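Local coordinates for protein possible TctC subunit of the Tripartite Tricarboxylate Transport(TTT) Family (Rhodopseudomonas palustris, PDB 6HKE) that binds malate as a periplasmic substrate-binding protein and probably delivers it to a tripartite tricarboxylate transporter for high-affinity C4-dicarboxylate uptake, at residues P29-A34 with I49-M54; P112-A117 with V194-A199; K119-K124 with S131-H136. The protein carries 2 engineered substitutions. One frame throughout, in Å; residues are numbered along the deposited sequence.

In the fold
From the N terminus, contact 1 closes first, joining 29-34 at the start of helix 29-45 to strand 49-53, within the first beta-alpha-beta unit of this type II periplasmic binding protein. It is complete before contact 2 opens at strand 102-118. Contact 2 closes a long loop by bringing 112-117 against helix 193-201, and contact 3, which packs 119-124 on helix 126-136, lies within that loop. None cross. Contacts 1 and 2 reach the same sheet and touch beside the malate pocket, Pro29 CB lying 3.5 Å from Val194 CG2. Contact 3 follows on contact 2 in sequence, but its centre lies about 34 Å from that of contact 1, on the other side of the chain's centre.

Contact 1 of 3, residues P29-A34 with I49-M54; sequences PTDTVA and IEIENM. With LMR ((2S)-2-hydroxybutanedioic acid), chain E; MLT (D-malate), chain D.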
loop_
_atom_site.group_PDB
_atom_site.type_symbol
_atom_site.label_atom_id
_atom_site.label_comp_id
_atom_site.label_asym_id
_atom_site.label_seq_id
_atom_site.Cartn_x
_atom_site.Cartn_y
_atom_site.Cartn_z
ATOM N N PRO A 29 4.980 -3.243 4.207
ATOM C CA PRO A 29 5.146 -1.850 3.793
ATOM C C PRO A 29 4.330 -0.859 4.626
ATOM O O PRO A 29 4.889 0.157 5.028
ATOM C CB PRO A 29 4.653 -1.809 2.344
ATOM C CG PRO A 29 3.866 -3.114 2.165
ATOM C CD PRO A 29 4.510 -4.103 3.113
ATOM N N THR A 30 3.042 -1.150 4.853
ATOM C CA THR A 30 2.134 -0.210 5.539
ATOM C C THR A 30 2.639 -0.021 6.974
ATOM O O THR A 30 2.796 1.134 7.412
ATOM C CB THR A 30 0.675 -0.657 5.446
ATOM O OG1 THR A 30 0.228 -0.607 4.092
ATOM C CG2 THR A 30 -0.225 0.226 6.279
ATOM N N ASP A 31 2.891 -1.129 7.672
ATOM C CA ASP A 31 3.490 -1.142 9.026
ATOM C C ASP A 31 4.814 -0.353 9.055
ATOM O O ASP A 31 4.991 0.452 9.976
ATOM C CB ASP A 31 3.706 -2.583 9.469
ATOM C CG ASP A 31 4.366 -2.683 10.826
ATOM O OD1 ASP A 31 3.672 -2.439 11.819
ATOM O OD2 ASP A 31 5.578 -2.952 10.859
ATOM N N THR A 32 5.697 -0.558 8.077
ATOM C CA THR A 32 7.062 0.036 8.020
ATOM C C THR A 32 6.940 1.560 7.923
ATOM O O THR A 32 7.615 2.265 8.689
ATOM C CB THR A 32 7.860 -0.548 6.848
ATOM O OG1 THR A 32 8.153 -1.906 7.184
ATOM C CG2 THR A 32 9.133 0.217 6.545
ATOM N N VAL A 33 6.060 2.025 7.042
ATOM C CA VAL A 33 5.773 3.462 6.788
ATOM C C VAL A 33 5.200 4.099 8.058
ATOM O O VAL A 33 5.709 5.173 8.475
ATOM C CB VAL A 33 4.817 3.623 5.589
ATOM C CG1 VAL A 33 4.344 5.056 5.438
ATOM C CG2 VAL A 33 5.471 3.156 4.295
ATOM N N ALA A 34 4.134 3.512 8.606
ATOM C CA ALA A 34 3.413 4.027 9.797
ATOM C C ALA A 34 4.370 4.122 10.996
ATOM O O ALA A 34 4.360 5.150 11.695
ATOM C CB ALA A 34 2.226 3.155 10.097
ATOM N N ILE A 49 2.717 7.696 20.355
ATOM C CA ILE A 49 1.789 7.075 19.379
ATOM C C ILE A 49 2.007 5.569 19.433
ATOM O O ILE A 49 3.160 5.129 19.371
ATOM C CB ILE A 49 1.958 7.667 17.974
ATOM C CG1 ILE A 49 1.547 9.141 17.964
ATOM C CG2 ILE A 49 1.155 6.859 16.982
ATOM C CD1 ILE A 49 1.949 9.901 16.730
ATOM N N GLU A 50 0.921 4.833 19.624
ATOM C CA GLU A 50 0.897 3.354 19.716
ATOM C C GLU A 50 0.457 2.826 18.348
ATOM O O GLU A 50 -0.534 3.336 17.822
ATOM C CB GLU A 50 -0.062 2.989 20.850
ATOM C CG GLU A 50 -0.246 1.513 21.115
ATOM C CD GLU A 50 -1.512 1.262 21.922
ATOM O OE1 GLU A 50 -1.396 0.826 23.091
ATOM O OE2 GLU A 50 -2.614 1.527 21.384
ATOM N N ILE A 51 1.183 1.869 17.778
ATOM C CA ILE A 51 0.797 1.211 16.495
ATOM C C ILE A 51 0.090 -0.095 16.851
ATOM O O ILE A 51 0.671 -0.868 17.582
ATOM C CB ILE A 51 2.012 0.978 15.586
ATOM C CG1 ILE A 51 2.611 2.300 15.097
ATOM C CG2 ILE A 51 1.635 0.060 14.429
ATOM C CD1 ILE A 51 1.923 2.896 13.867
ATOM N N GLU A 52 -1.141 -0.285 16.381
ATOM C CA GLU A 52 -1.928 -1.528 16.570
ATOM C C GLU A 52 -2.102 -2.161 15.183
ATOM O O GLU A 52 -2.633 -1.465 14.256
ATOM C CB GLU A 52 -3.256 -1.193 17.251
ATOM C CG GLU A 52 -3.921 -2.392 17.896
ATOM C CD GLU A 52 -5.380 -2.180 18.257
ATOM O OE1 GLU A 52 -6.144 -3.163 18.213
ATOM O OE2 GLU A 52 -5.751 -1.033 18.578
ATOM N N ASN A 53 -1.588 -3.379 15.011
ATOM C CA ASN A 53 -1.715 -4.158 13.757
ATOM C C ASN A 53 -2.977 -4.989 13.932
ATOM O O ASN A 53 -3.048 -5.738 14.905
ATOM C CB ASN A 53 -0.479 -4.997 13.452
ATOM C CG ASN A 53 0.765 -4.160 13.244
ATOM O OD1 ASN A 53 1.471 -3.824 14.194
ATOM N ND2 ASN A 53 1.046 -3.822 11.998
ATOM N N MET A 54 -3.977 -4.742 13.094
ATOM C CA MET A 54 -5.325 -5.329 13.246
ATOM C C MET A 54 -5.678 -6.020 11.934
ATOM O O MET A 54 -6.033 -5.320 10.958
ATOM C CB MET A 54 -6.365 -4.266 13.605
ATOM C CG MET A 54 -7.715 -4.866 13.992
ATOM S SD MET A 54 -8.934 -3.586 14.356
ATOM C CE MET A 54 -8.169 -2.865 15.813
HETATM C C1 LMR E . -0.961 -4.568 0.599
HETATM O O1A LMR E . -2.042 -4.035 0.899
HETATM O O1B LMR E . -0.752 -5.201 -0.469
HETATM C C2 LMR E . 0.198 -4.421 1.597
HETATM O O2 LMR E . 0.442 -3.087 2.027
HETATM C C3 LMR E . 0.001 -5.266 2.859
HETATM C C4 LMR E . 1.046 -4.811 3.863
HETATM O O4A LMR E . 1.930 -5.626 4.188
HETATM O O4B LMR E . 1.001 -3.629 4.285
HETATM C C1 MLT D . -1.130 -4.406 0.824
HETATM O O1 MLT D . -2.053 -3.630 0.491
HETATM O O2 MLT D . -0.745 -5.306 0.043
HETATM C C2 MLT D . -0.525 -4.260 2.202
HETATM O O3 MLT D . -0.105 -2.935 2.586
HETATM C C3 MLT D . 0.735 -5.060 2.346
HETATM C C4 MLT D . 1.137 -4.821 3.778
HETATM O O4 MLT D . 1.250 -3.641 4.209
HETATM O O5 MLT D . 1.298 -5.844 4.474
#
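Asn53 meets the carboxylate of Asp31 from an unusual side: its amide nitrogen ND2 sits above the carboxylate plane, 41° out of it, although OD1 lies almost in the plane of the amide. The bond is still sound, with ND2 to OD1 at 3.0 Å and an N-H...O angle of 165°. Asp31 points CG anti to the backbone N (chi1 178°), which swings the carboxylate over to the strand. There it is held by more than Asn53, since OD1 forms a salt bridge with Arg35 and OD2 accepts from Gly27 N. Asn53 ND2 likewise has a second acceptor in Phe24 O, so both groups have little freedom to turn. Beside this polar pair, Ile51 presses its CD1 methyl onto Ala34 CB at 3.8 Å, and its CG2 branch stands 4.1 Å from Asp31 OD1.

The same helix start contributes to the malate site. D-malate and (2S)-malate are alternative occupants of that site: Thr30 N donates either to O4 of D-malate at 3.1 Å or to O4B of (2S)-malate at 3.3 Å, and Val150 N and Thr174 N bond both. The first turn of a helix probably favours such an anionic group. The opening segment, 29-34, runs nearly antiparallel to strand 49-53, as expected in a beta-alpha-beta crossover; strand 18-22 pairs with that strand, and Ala34 also rests on Val22 and on Val78 of strand 75-80.

Contact 2 of 3, residues P112-A117 with V194-A199; sequences PVLLLA and VNAVPA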
loop_
_atom_site.group_PDB
_atom_site.type_symbol
_atom_site.label_atom_id
_atom_site.label_comp_id
_atom_site.label_asym_id
_atom_site.label_seq_id
_atom_site.Cartn_x
_atom_site.Cartn_y
_atom_site.Cartn_z
ATOM N N PRO A 112 5.733 3.326 -6.193
ATOM C CA PRO A 112 5.344 2.335 -7.185
ATOM C C PRO A 112 5.257 0.912 -6.611
ATOM O O PRO A 112 5.783 0.605 -5.540
ATOM C CB PRO A 112 6.425 2.460 -8.253
ATOM C CG PRO A 112 7.637 2.939 -7.483
ATOM C CD PRO A 112 7.087 3.858 -6.412
ATOM N N VAL A 113 4.533 0.103 -7.360
ATOM C CA VAL A 113 4.343 -1.354 -7.181
ATOM C C VAL A 113 5.212 -2.066 -8.222
ATOM O O VAL A 113 5.294 -1.573 -9.389
ATOM C CB VAL A 113 2.857 -1.694 -7.369
ATOM C CG1 VAL A 113 2.627 -3.174 -7.624
ATOM C CG2 VAL A 113 2.040 -1.205 -6.190
ATOM N N LEU A 114 5.776 -3.206 -7.817
ATOM C CA LEU A 114 6.660 -4.084 -8.611
ATOM C C LEU A 114 6.017 -5.458 -8.753
ATOM O O LEU A 114 5.480 -5.964 -7.756
ATOM C CB LEU A 114 7.982 -4.227 -7.861
ATOM C CG LEU A 114 8.901 -3.020 -7.953
ATOM C CD1 LEU A 114 10.046 -3.133 -6.970
ATOM C CD2 LEU A 114 9.444 -2.896 -9.364
ATOM N N LEU A 115 6.150 -6.064 -9.931
ATOM C CA LEU A 115 5.832 -7.494 -10.141
ATOM C C LEU A 115 7.064 -8.298 -9.740
ATOM O O LEU A 115 8.079 -8.127 -10.398
ATOM C CB LEU A 115 5.466 -7.697 -11.607
ATOM C CG LEU A 115 5.290 -9.144 -12.026
ATOM C CD1 LEU A 115 4.247 -9.836 -11.156
ATOM C CD2 LEU A 115 4.928 -9.217 -13.495
ATOM N N LEU A 116 7.000 -9.042 -8.635
ATOM C CA LEU A 116 8.121 -9.876 -8.131
ATOM C C LEU A 116 7.806 -11.337 -8.412
ATOM O O LEU A 116 6.624 -11.685 -8.478
ATOM C CB LEU A 116 8.288 -9.728 -6.626
ATOM C CG LEU A 116 8.345 -8.320 -6.076
ATOM C CD1 LEU A 116 8.613 -8.406 -4.587
ATOM C CD2 LEU A 116 9.405 -7.484 -6.784
ATOM N N ALA A 117 8.823 -12.171 -8.512
ATOM C CA ALA A 117 8.623 -13.631 -8.510
ATOM C C ALA A 117 9.704 -14.268 -7.664
ATOM O O ALA A 117 10.740 -13.608 -7.379
ATOM C CB ALA A 117 8.624 -14.170 -9.916
ATOM N N VAL A 194 8.807 -0.369 -1.080
ATOM C CA VAL A 194 9.461 -0.361 0.270
ATOM C C VAL A 194 9.533 -1.783 0.827
ATOM O O VAL A 194 10.495 -2.088 1.484
ATOM C CB VAL A 194 8.806 0.582 1.299
ATOM C CG1 VAL A 194 8.928 2.030 0.879
ATOM C CG2 VAL A 194 7.369 0.220 1.578
ATOM N N ASN A 195 8.558 -2.637 0.564
ATOM C CA ASN A 195 8.663 -4.051 0.994
ATOM C C ASN A 195 9.677 -4.798 0.124
ATOM O O ASN A 195 10.434 -5.611 0.683
ATOM C CB ASN A 195 7.334 -4.787 0.912
ATOM C CG ASN A 195 7.319 -5.989 1.826
ATOM O OD1 ASN A 195 7.836 -5.926 2.941
ATOM N ND2 ASN A 195 6.723 -7.073 1.362
ATOM N N ALA A 196 9.676 -4.557 -1.187
ATOM C CA ALA A 196 10.405 -5.384 -2.175
ATOM C C ALA A 196 11.918 -5.101 -2.110
ATOM O O ALA A 196 12.708 -6.027 -2.383
ATOM C CB ALA A 196 9.858 -5.122 -3.552
ATOM N N VAL A 197 12.318 -3.872 -1.774
ATOM C CA VAL A 197 13.708 -3.405 -2.036
ATOM C C VAL A 197 14.680 -4.266 -1.240
ATOM O O VAL A 197 15.602 -4.799 -1.835
ATOM C CB VAL A 197 13.907 -1.893 -1.801
ATOM C CG1 VAL A 197 15.328 -1.571 -1.349
ATOM C CG2 VAL A 197 13.577 -1.109 -3.060
ATOM N N PRO A 198 14.519 -4.434 0.093
ATOM C CA PRO A 198 15.490 -5.186 0.887
ATOM C C PRO A 198 15.685 -6.632 0.396
ATOM O O PRO A 198 16.800 -7.105 0.434
ATOM C CB PRO A 198 14.919 -5.148 2.318
ATOM C CG PRO A 198 13.955 -3.966 2.316
ATOM C CD PRO A 198 13.405 -3.923 0.909
ATOM N N ALA A 199 14.627 -7.297 -0.070
ATOM C CA ALA A 199 14.693 -8.670 -0.618
ATOM C C ALA A 199 15.493 -8.684 -1.932
ATOM O O ALA A 199 16.322 -9.616 -2.105
ATOM C CB ALA A 199 13.301 -9.217 -0.812
#
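Ala196 sets its CB methyl between two leucines of one strand, Leu114 and Leu116, and this small group carries the whole contact. Leu114 CD1 and Leu116 CD1 approach Ala196 CB from different directions, 103° apart as seen from that CB, which places the methyl in a notch. Leu116 comes closer, its CD1 at 3.7 Å from Ala196 CB, and its other branch also takes part, with CD2 at 4.0 Å from the same methyl. Leu114 touches by one branch, CD1, at 4.0 Å from Ala196 CB.

Both leucines have a similar extended shape. CG lies opposite the carbonyl carbon and beside the backbone N, and CD1 then continues anti to CA, with chi2 169° in Leu114 and -176° in Leu116, so each side chain stretches from the strand to the helix. Being two positions apart, the pair leaves the same side of strand 102-118.

Around them, Leu116 also packs on Leu178 and Leu181 of helix 174-182, and Leu114 on Ile210 and Val222. Helix 193-201 is kinked at Pro198, whose N makes no bond to the preceding turn. Asn195, next to Ala196, bonds through ND2 to Asp191 OD2, close to the malate-binding Gln192. Since only methyl groups meet across the strand-helix contact and all three residues are buried, the association is hydrophobic, governed by shape rather than by bond direction.

Contact 3 of 3, residues K119-K124 with S131-H136; sequences KQFPPK and SYVESH. Engineered in segment 131-136: Glu134 (natural residue Lys).
Tyr132 turns its ring edge toward the face of Phe121, an offset T-shaped pair that packs helix 126-136 onto the loop leading into it from strand 102-118. The ring planes stand 82° apart, and their centroids are separated by 5.1 Å.

Along the helix, Ser131 comes first; its carbonyl O accepts from Ser135 OG one turn on, at 2.8 Å, while its own OG bonds to Ser127 O. Tyr132 follows and does most of the work. With CG anti to the backbone N (chi1 -177°), its ring reaches out into the loop, where CE1 comes to 3.5 Å from Phe121 CE1. Pro123 lies over one face of the tyrosine: its CD is 4.2 Å from the ring centroid and 15° off the normal, a CH-pi contact, while its CG packs against Tyr132 CB. Near the phenol end Pro122 CG approaches Tyr132 OH at 3.7 Å. With an alanine at this position, the contact would probably lose the ring edge that meets the face of Phe121 and open a gap beside Pro122 and Pro123.

Val133 adds a looser touch, bringing CG2 to the edge of the Phe121 ring, near its plane, 4.4 Å from CZ; it also rests on Leu140 and Val164. On the loop side, Lys206 NZ bonds to Phe121 O, and Tyr208 of strand 205-210 touches both Phe121 and Pro123, tying the loop to the sheet. Last comes His136, whose ND1 lies 3.3 Å above the plane of the Tyr132 ring, near the rim of the face opposite Pro123 CD.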
loop_
_atom_site.group_PDB
_atom_site.type_symbol
_atom_site.label_atom_id
_atom_site.label_comp_id
_atom_site.label_asym_id
_atom_site.label_seq_id
_atom_site.Cartn_x
_atom_site.Cartn_y
_atom_site.Cartn_z
ATOM N N LYS A 119 12.887 -16.466 -6.993
ATOM C CA LYS A 119 14.249 -16.452 -7.603
ATOM C C LYS A 119 14.311 -17.272 -8.902
ATOM O O LYS A 119 14.857 -16.772 -9.904
ATOM C CB LYS A 119 15.253 -17.083 -6.631
ATOM C CG LYS A 119 16.160 -16.139 -5.853
ATOM C CD LYS A 119 17.010 -16.889 -4.819
ATOM C CE LYS A 119 18.455 -16.433 -4.749
ATOM N NZ LYS A 119 18.926 -16.286 -3.349
ATOM N N GLN A 120 13.802 -18.500 -8.866
ATOM C CA GLN A 120 13.962 -19.521 -9.938
ATOM C C GLN A 120 12.726 -19.522 -10.842
ATOM O O GLN A 120 12.573 -20.469 -11.631
ATOM C CB GLN A 120 14.169 -20.917 -9.338
ATOM C CG GLN A 120 15.044 -20.945 -8.085
ATOM C CD GLN A 120 16.483 -20.624 -8.405
ATOM O OE1 GLN A 120 16.887 -20.584 -9.566
ATOM N NE2 GLN A 120 17.271 -20.401 -7.365
ATOM N N PHE A 121 11.866 -18.513 -10.760
ATOM C CA PHE A 121 10.695 -18.439 -11.661
ATOM C C PHE A 121 11.235 -18.438 -13.085
ATOM O O PHE A 121 11.978 -17.536 -13.462
ATOM C CB PHE A 121 9.797 -17.239 -11.370
ATOM C CG PHE A 121 8.385 -17.437 -11.854
ATOM C CD1 PHE A 121 7.682 -18.587 -11.531
ATOM C CD2 PHE A 121 7.743 -16.466 -12.608
ATOM C CE1 PHE A 121 6.382 -18.780 -11.974
ATOM C CE2 PHE A 121 6.438 -16.653 -13.043
ATOM C CZ PHE A 121 5.762 -17.807 -12.725
ATOM N N PRO A 122 10.940 -19.480 -13.894
ATOM C CA PRO A 122 11.588 -19.636 -15.203
ATOM C C PRO A 122 11.464 -18.518 -16.238
ATOM O O PRO A 122 12.405 -18.300 -16.987
ATOM C CB PRO A 122 10.971 -20.940 -15.726
ATOM C CG PRO A 122 10.667 -21.709 -14.457
ATOM C CD PRO A 122 10.113 -20.645 -13.531
ATOM N N PRO A 123 10.363 -17.745 -16.356
ATOM C CA PRO A 123 10.348 -16.654 -17.329
ATOM C C PRO A 123 11.462 -15.644 -16.991
ATOM O O PRO A 123 11.725 -15.411 -15.826
ATOM C CB PRO A 123 8.947 -16.047 -17.178
ATOM C CG PRO A 123 8.136 -17.137 -16.510
ATOM C CD PRO A 123 9.114 -17.832 -15.591
ATOM N N LYS A 124 12.123 -15.091 -18.002
ATOM C CA LYS A 124 13.262 -14.156 -17.801
ATOM C C LYS A 124 12.800 -12.720 -18.059
ATOM O O LYS A 124 13.466 -11.801 -17.551
ATOM C CB LYS A 124 14.444 -14.599 -18.666
ATOM C CG LYS A 124 15.041 -15.934 -18.240
ATOM C CD LYS A 124 16.393 -16.242 -18.853
ATOM C CE LYS A 124 16.484 -17.643 -19.423
ATOM N NZ LYS A 124 15.623 -17.810 -20.622
ATOM N N SER A 131 3.344 -15.991 -21.202
ATOM C CA SER A 131 3.237 -17.313 -21.881
ATOM C C SER A 131 3.204 -18.431 -20.841
ATOM O O SER A 131 2.437 -19.380 -21.010
ATOM C CB SER A 131 4.374 -17.516 -22.849
ATOM O OG SER A 131 4.440 -16.424 -23.758
ATOM N N TYR A 132 4.013 -18.302 -19.797
ATOM C CA TYR A 132 4.242 -19.352 -18.775
ATOM C C TYR A 132 3.088 -19.394 -17.775
ATOM O O TYR A 132 2.779 -20.494 -17.254
ATOM C CB TYR A 132 5.550 -19.078 -18.043
ATOM C CG TYR A 132 5.940 -20.107 -17.018
ATOM C CD1 TYR A 132 5.534 -19.997 -15.698
ATOM C CD2 TYR A 132 6.765 -21.163 -17.357
ATOM C CE1 TYR A 132 5.932 -20.913 -14.737
ATOM C CE2 TYR A 132 7.185 -22.078 -16.406
ATOM C CZ TYR A 132 6.759 -21.959 -15.099
ATOM O OH TYR A 132 7.166 -22.875 -14.185
ATOM N N VAL A 133 2.497 -18.237 -17.468
ATOM C CA VAL A 133 1.314 -18.193 -16.561
ATOM C C VAL A 133 0.105 -18.678 -17.376
ATOM O O VAL A 133 -0.626 -19.529 -16.854
ATOM C CB VAL A 133 1.113 -16.817 -15.892
ATOM C CG1 VAL A 133 -0.105 -16.799 -14.983
ATOM C CG2 VAL A 133 2.342 -16.385 -15.107
ATOM N N GLU A 134 -0.023 -18.239 -18.635
ATOM C CA GLU A 134 -1.068 -18.700 -19.594
ATOM C C GLU A 134 -1.073 -20.234 -19.690
ATOM O O GLU A 134 -2.156 -20.780 -19.925
ATOM C CB GLU A 134 -0.877 -18.060 -20.974
ATOM C CG GLU A 134 -1.448 -16.649 -21.067
ATOM C CD GLU A 134 -1.144 -15.845 -22.329
ATOM O OE1 GLU A 134 -1.031 -16.456 -23.412
ATOM O OE2 GLU A 134 -1.037 -14.595 -22.224
ATOM N N SER A 135 0.068 -20.902 -19.478
ATOM C CA SER A 135 0.290 -22.348 -19.753
ATOM C C SER A 135 0.221 -23.198 -18.482
ATOM O O SER A 135 -0.089 -24.400 -18.593
ATOM C CB SER A 135 1.615 -22.546 -20.441
ATOM O OG SER A 135 1.597 -21.958 -21.732
ATOM N N HIS A 136 0.578 -22.643 -17.328
ATOM C CA HIS A 136 0.678 -23.399 -16.054
ATOM C C HIS A 136 -0.393 -22.883 -15.098
ATOM O O HIS A 136 -0.334 -23.250 -13.916
ATOM C CB HIS A 136 2.075 -23.259 -15.435
ATOM C CG HIS A 136 3.193 -23.664 -16.335
ATOM N ND1 HIS A 136 4.374 -24.186 -15.842
ATOM C CD2 HIS A 136 3.325 -23.622 -17.680
ATOM C CE1 HIS A 136 5.182 -24.453 -16.849
ATOM N NE2 HIS A 136 4.558 -24.117 -17.991
#